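Local coordinates for protein sulfur oxygenase/reductase (Halothiobacillus neapolitanus, PDB 6QPA) that probably oxidises and disproportionates elemental sulfur with oxygen at a mononuclear non-haem iron centre, at residues Asn5-Asn17 against Arg68-Trp82. Numbering follows the deposited sequence.
Sequences NPIIAINMAKIAN and RETLNPMGMFQYTVW
N17 meets the turn before strand 74-82 through its carboxamide: ND2 donates to L71 O at 2.8 Å and to R68 O at 2.9 Å. Both acceptors lie within 4° of the amide plane, although for R68 the donor stands above the carbonyl plane. A chi1 of -177°, setting CG anti to the backbone N, carries the amide into this turn, and M74 SD packs 3.6 Å from N17 CG. N72 answers with its own side chain, OD1 accepting from N17 N at 2.8 Å in a nearly straight bond (174°). With an alanine in place of N17, R68 O and L71 O would probably lose their shared donor and the turn would be freer to shift. From I15-M74 to I7-W82, five antiparallel hydrogen-bonded pairs join neighbouring strands of a barrel that closes within the chain, consistent with the dimeric alpha-beta barrel clan. On the sheet face that bears I8, I10 and M12, M12 CG sits over the F77 ring, 3.8 Å from its centroid, and I10 CD1 makes a CH-pi contact over Y79, 4.2 Å from its centroid. The face with A9, T80 and W82 turns to the iron: W82 NE1 donates to T80 OG1 at 2.8 Å, in the indole plane, and the W82 ring meets the iron ligand H88. Further out, Y22 OH bonds N17 OD1, while N72 ND2 bonds T70 O of a second subunit.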
loop_
_atom_site.group_PDB
_atom_site.type_symbol
_atom_site.label_atom_id
_atom_site.label_comp_id
_atom_site.label_asym_id
_atom_site.label_seq_id
_atom_site.Cartn_x
_atom_site.Cartn_y
_atom_site.Cartn_z
ATOM N N ASN A 5 34.566 -23.634 58.269
ATOM C CA ASN A 5 33.124 -23.396 58.207
ATOM C C ASN A 5 32.925 -21.895 58.043
ATOM O O ASN A 5 32.805 -21.160 59.037
ATOM C CB ASN A 5 32.407 -23.925 59.450
ATOM C CG ASN A 5 33.346 -24.127 60.634
ATOM O OD1 ASN A 5 34.539 -24.389 60.460
ATOM N ND2 ASN A 5 32.805 -24.019 61.850
ATOM N N PRO A 6 32.903 -21.384 56.816
ATOM C CA PRO A 6 32.707 -19.940 56.636
ATOM C C PRO A 6 31.267 -19.535 56.894
ATOM O O PRO A 6 30.344 -20.351 56.953
ATOM C CB PRO A 6 33.120 -19.705 55.181
ATOM C CG PRO A 6 32.845 -21.007 54.502
ATOM C CD PRO A 6 33.153 -22.073 55.536
ATOM N N ILE A 7 31.096 -18.227 57.012
ATOM C CA ILE A 7 29.814 -17.563 57.181
ATOM C C ILE A 7 29.397 -17.009 55.821
ATOM O O ILE A 7 30.230 -16.477 55.079
ATOM C CB ILE A 7 29.957 -16.432 58.229
ATOM C CG1 ILE A 7 30.338 -16.988 59.608
ATOM C CG2 ILE A 7 28.735 -15.554 58.292
ATOM C CD1 ILE A 7 29.484 -18.098 60.072
ATOM N N ILE A 8 28.115 -17.088 55.496
ATOM C CA ILE A 8 27.631 -16.558 54.229
ATOM C C ILE A 8 26.620 -15.481 54.553
ATOM O O ILE A 8 25.632 -15.743 55.250
ATOM C CB ILE A 8 27.015 -17.639 53.328
ATOM C CG1 ILE A 8 28.022 -18.756 53.076
ATOM C CG2 ILE A 8 26.633 -17.034 51.936
ATOM C CD1 ILE A 8 27.494 -19.822 52.127
ATOM N N ALA A 9 26.886 -14.266 54.086
ATOM C CA ALA A 9 25.901 -13.198 54.112
ATOM C C ALA A 9 25.181 -13.185 52.774
ATOM O O ALA A 9 25.823 -13.215 51.714
ATOM C CB ALA A 9 26.552 -11.837 54.408
ATOM N N ILE A 10 23.854 -13.205 52.813
ATOM C CA ILE A 10 23.057 -13.207 51.594
ATOM C C ILE A 10 22.315 -11.892 51.528
ATOM O O ILE A 10 21.350 -11.679 52.266
ATOM C CB ILE A 10 22.087 -14.391 51.518
ATOM C CG1 ILE A 10 22.882 -15.691 51.618
ATOM C CG2 ILE A 10 21.307 -14.305 50.202
ATOM C CD1 ILE A 10 22.021 -16.979 51.584
ATOM N N ASN A 11 22.767 -11.009 50.642
ATOM C CA ASN A 11 22.073 -9.760 50.382
ATOM C C ASN A 11 20.899 -10.063 49.455
ATOM O O ASN A 11 21.097 -10.433 48.293
ATOM C CB ASN A 11 23.037 -8.750 49.765
ATOM C CG ASN A 11 22.488 -7.362 49.776
ATOM O OD1 ASN A 11 21.598 -7.039 49.000
ATOM N ND2 ASN A 11 23.009 -6.522 50.670
ATOM N N MET A 12 19.683 -9.916 49.970
ATOM C CA MET A 12 18.456 -10.250 49.255
ATOM C C MET A 12 17.759 -8.961 48.859
ATOM O O MET A 12 17.493 -8.110 49.718
ATOM C CB MET A 12 17.537 -11.102 50.121
ATOM C CG MET A 12 18.154 -12.397 50.601
ATOM S SD MET A 12 17.147 -13.101 51.916
ATOM C CE MET A 12 17.934 -14.698 52.088
ATOM N N ALA A 13 17.490 -8.813 47.562
ATOM C CA ALA A 13 16.768 -7.673 47.022
ATOM C C ALA A 13 15.844 -8.150 45.913
ATOM O O ALA A 13 16.025 -9.230 45.353
ATOM C CB ALA A 13 17.720 -6.610 46.464
ATOM N N LYS A 14 14.845 -7.334 45.600
ATOM C CA LYS A 14 13.999 -7.543 44.429
ATOM C C LYS A 14 14.115 -6.307 43.554
ATOM O O LYS A 14 13.924 -5.184 44.029
ATOM C CB LYS A 14 12.554 -7.845 44.816
ATOM C CG LYS A 14 12.406 -9.204 45.506
ATOM C CD LYS A 14 10.965 -9.504 45.849
ATOM C CE LYS A 14 10.812 -10.911 46.413
ATOM N NZ LYS A 14 11.238 -11.944 45.403
ATOM N N ILE A 15 14.487 -6.513 42.293
ATOM C CA ILE A 15 14.834 -5.420 41.413
ATOM C C ILE A 15 13.935 -5.451 40.187
ATOM O O ILE A 15 13.376 -6.490 39.805
ATOM C CB ILE A 15 16.321 -5.467 41.011
ATOM C CG1 ILE A 15 16.587 -6.670 40.103
ATOM C CG2 ILE A 15 17.198 -5.560 42.283
ATOM C CD1 ILE A 15 17.991 -6.779 39.663
ATOM N N ALA A 16 13.823 -4.283 39.555
ATOM C CA ALA A 16 12.992 -4.132 38.373
ATOM C C ALA A 16 13.561 -4.938 37.216
ATOM O O ALA A 16 14.764 -4.941 36.971
ATOM C CB ALA A 16 12.873 -2.651 37.986
ATOM N N ASN A 17 12.682 -5.638 36.512
ATOM C CA ASN A 17 13.072 -6.472 35.383
ATOM C C ASN A 17 12.924 -5.641 34.111
ATOM O O ASN A 17 11.901 -5.657 33.430
ATOM C CB ASN A 17 12.223 -7.737 35.349
ATOM C CG ASN A 17 12.619 -8.672 34.238
ATOM O OD1 ASN A 17 13.539 -8.386 33.475
ATOM N ND2 ASN A 17 11.943 -9.811 34.152
ATOM N N ARG A 68 11.596 -15.552 33.162
ATOM C CA ARG A 68 12.553 -14.469 32.913
ATOM C C ARG A 68 11.907 -13.280 32.213
ATOM O O ARG A 68 12.345 -12.146 32.405
ATOM C CB ARG A 68 13.747 -14.970 32.097
ATOM C CG ARG A 68 14.712 -15.848 32.896
ATOM C CD ARG A 68 15.755 -16.473 31.991
ATOM N NE ARG A 68 15.113 -17.371 31.023
ATOM C CZ ARG A 68 15.749 -17.993 30.036
ATOM N NH1 ARG A 68 17.054 -17.826 29.885
ATOM N NH2 ARG A 68 15.083 -18.778 29.194
ATOM N N GLU A 69 10.858 -13.506 31.425
ATOM C CA GLU A 69 10.222 -12.417 30.694
ATOM C C GLU A 69 9.161 -11.668 31.493
ATOM O O GLU A 69 8.813 -10.544 31.120
ATOM C CB GLU A 69 9.573 -12.950 29.409
ATOM C CG GLU A 69 10.527 -13.600 28.411
ATOM C CD GLU A 69 11.533 -12.625 27.822
ATOM O OE1 GLU A 69 11.112 -11.563 27.312
ATOM O OE2 GLU A 69 12.745 -12.916 27.872
ATOM N N THR A 70 8.618 -12.266 32.553
ATOM C CA THR A 70 7.431 -11.749 33.223
ATOM C C THR A 70 7.633 -11.381 34.684
ATOM O O THR A 70 6.836 -10.611 35.217
ATOM C CB THR A 70 6.300 -12.779 33.139
ATOM O OG1 THR A 70 6.752 -13.989 33.743
ATOM C CG2 THR A 70 5.958 -13.073 31.693
ATOM N N LEU A 71 8.657 -11.903 35.339
ATOM C CA LEU A 71 8.869 -11.658 36.754
ATOM C C LEU A 71 9.254 -10.203 36.943
ATOM O O LEU A 71 10.218 -9.732 36.335
ATOM C CB LEU A 71 9.959 -12.595 37.257
ATOM C CG LEU A 71 10.266 -12.921 38.699
ATOM C CD1 LEU A 71 9.031 -13.298 39.478
ATOM C CD2 LEU A 71 11.237 -14.088 38.668
ATOM N N ASN A 72 8.480 -9.475 37.744
ATOM C CA ASN A 72 8.855 -8.098 38.052
ATOM C C ASN A 72 8.194 -7.638 39.345
ATOM O O ASN A 72 6.977 -7.414 39.366
ATOM C CB ASN A 72 8.452 -7.141 36.935
ATOM C CG ASN A 72 8.862 -5.717 37.253
ATOM O OD1 ASN A 72 10.052 -5.425 37.366
ATOM N ND2 ASN A 72 7.880 -4.837 37.466
ATOM N N PRO A 73 8.955 -7.445 40.429
ATOM C CA PRO A 73 10.413 -7.560 40.474
ATOM C C PRO A 73 10.925 -8.999 40.413
ATOM O O PRO A 73 10.180 -9.960 40.575
ATOM C CB PRO A 73 10.758 -6.946 41.832
ATOM C CG PRO A 73 9.590 -7.337 42.687
ATOM C CD PRO A 73 8.387 -7.224 41.774
ATOM N N MET A 74 12.214 -9.131 40.168
ATOM C CA MET A 74 12.895 -10.413 40.188
ATOM C C MET A 74 13.859 -10.432 41.361
ATOM O O MET A 74 14.424 -9.396 41.724
ATOM C CB MET A 74 13.620 -10.646 38.863
ATOM C CG MET A 74 14.688 -9.624 38.567
ATOM S SD MET A 74 15.038 -9.550 36.784
ATOM C CE MET A 74 14.982 -11.275 36.357
ATOM N N GLY A 75 14.010 -11.596 41.980
ATOM C CA GLY A 75 14.938 -11.715 43.086
ATOM C C GLY A 75 16.373 -11.561 42.612
ATOM O O GLY A 75 16.732 -11.959 41.505
ATOM N N MET A 76 17.192 -10.939 43.450
ATOM C CA MET A 76 18.627 -10.838 43.197
ATOM C C MET A 76 19.322 -11.099 44.521
ATOM O O MET A 76 19.167 -10.321 45.462
ATOM C CB MET A 76 19.010 -9.480 42.626
ATOM C CG MET A 76 20.134 -9.571 41.613
ATOM S SD MET A 76 21.665 -9.097 42.385
ATOM C CE MET A 76 21.414 -7.312 42.475
ATOM N N PHE A 77 20.018 -12.224 44.616
ATOM C CA PHE A 77 20.689 -12.646 45.840
ATOM C C PHE A 77 22.184 -12.596 45.607
ATOM O O PHE A 77 22.683 -13.223 44.667
ATOM C CB PHE A 77 20.319 -14.078 46.244
ATOM C CG PHE A 77 18.946 -14.235 46.835
ATOM C CD1 PHE A 77 17.965 -13.278 46.648
ATOM C CD2 PHE A 77 18.642 -15.369 47.586
ATOM C CE1 PHE A 77 16.694 -13.445 47.187
ATOM C CE2 PHE A 77 17.384 -15.542 48.141
ATOM C CZ PHE A 77 16.400 -14.570 47.938
ATOM N N GLN A 78 22.901 -11.897 46.465
ATOM C CA GLN A 78 24.355 -11.860 46.384
ATOM C C GLN A 78 24.907 -12.563 47.618
ATOM O O GLN A 78 24.732 -12.079 48.737
ATOM C CB GLN A 78 24.873 -10.422 46.263
ATOM C CG GLN A 78 24.566 -9.752 44.913
ATOM C CD GLN A 78 24.947 -8.263 44.844
ATOM O OE1 GLN A 78 24.719 -7.503 45.784
ATOM N NE2 GLN A 78 25.537 -7.853 43.723
ATOM N N TYR A 79 25.520 -13.729 47.430
ATOM C CA TYR A 79 26.267 -14.345 48.517
ATOM C C TYR A 79 27.605 -13.653 48.638
ATOM O O TYR A 79 28.321 -13.536 47.647
ATOM C CB TYR A 79 26.556 -15.829 48.285
ATOM C CG TYR A 79 25.401 -16.788 48.216
ATOM C CD1 TYR A 79 24.099 -16.355 48.029
ATOM C CD2 TYR A 79 25.637 -18.155 48.307
ATOM C CE1 TYR A 79 23.057 -17.257 47.945
ATOM C CE2 TYR A 79 24.610 -19.069 48.233
ATOM C CZ TYR A 79 23.319 -18.624 48.049
ATOM O OH TYR A 79 22.300 -19.558 47.965
ATOM N N THR A 80 27.970 -13.239 49.839
ATOM C CA THR A 80 29.366 -12.954 50.135
ATOM C C THR A 80 29.786 -13.870 51.267
ATOM O O THR A 80 29.024 -14.092 52.208
ATOM C CB THR A 80 29.634 -11.479 50.496
ATOM O OG1 THR A 80 28.789 -11.088 51.573
ATOM C CG2 THR A 80 29.377 -10.567 49.264
ATOM N N VAL A 81 30.964 -14.456 51.123
ATOM C CA VAL A 81 31.435 -15.535 51.983
ATOM C C VAL A 81 32.634 -15.034 52.784
ATOM O O VAL A 81 33.552 -14.413 52.225
ATOM C CB VAL A 81 31.765 -16.774 51.131
ATOM C CG1 VAL A 81 32.104 -17.974 52.014
ATOM C CG2 VAL A 81 30.546 -17.070 50.199
ATOM N N TRP A 82 32.625 -15.301 54.091
ATOM C CA TRP A 82 33.492 -14.627 55.049
ATOM C C TRP A 82 34.077 -15.618 56.041
ATOM O O TRP A 82 33.434 -16.608 56.405
ATOM C CB TRP A 82 32.719 -13.552 55.842
ATOM C CG TRP A 82 32.151 -12.534 54.944
ATOM C CD1 TRP A 82 30.904 -12.538 54.366
ATOM C CD2 TRP A 82 32.826 -11.386 54.446
ATOM N NE1 TRP A 82 30.761 -11.432 53.566
ATOM C CE2 TRP A 82 31.930 -10.715 53.585
ATOM C CE3 TRP A 82 34.103 -10.844 54.653
ATOM C CZ2 TRP A 82 32.274 -9.524 52.929
ATOM C CZ3 TRP A 82 34.441 -9.655 54.005
ATOM C CH2 TRP A 82 33.526 -9.009 53.163
HETATM O O HOH W 1 26.429 -10.412 50.730
HETATM O O HOH W 2 9.122 -11.311 42.816
#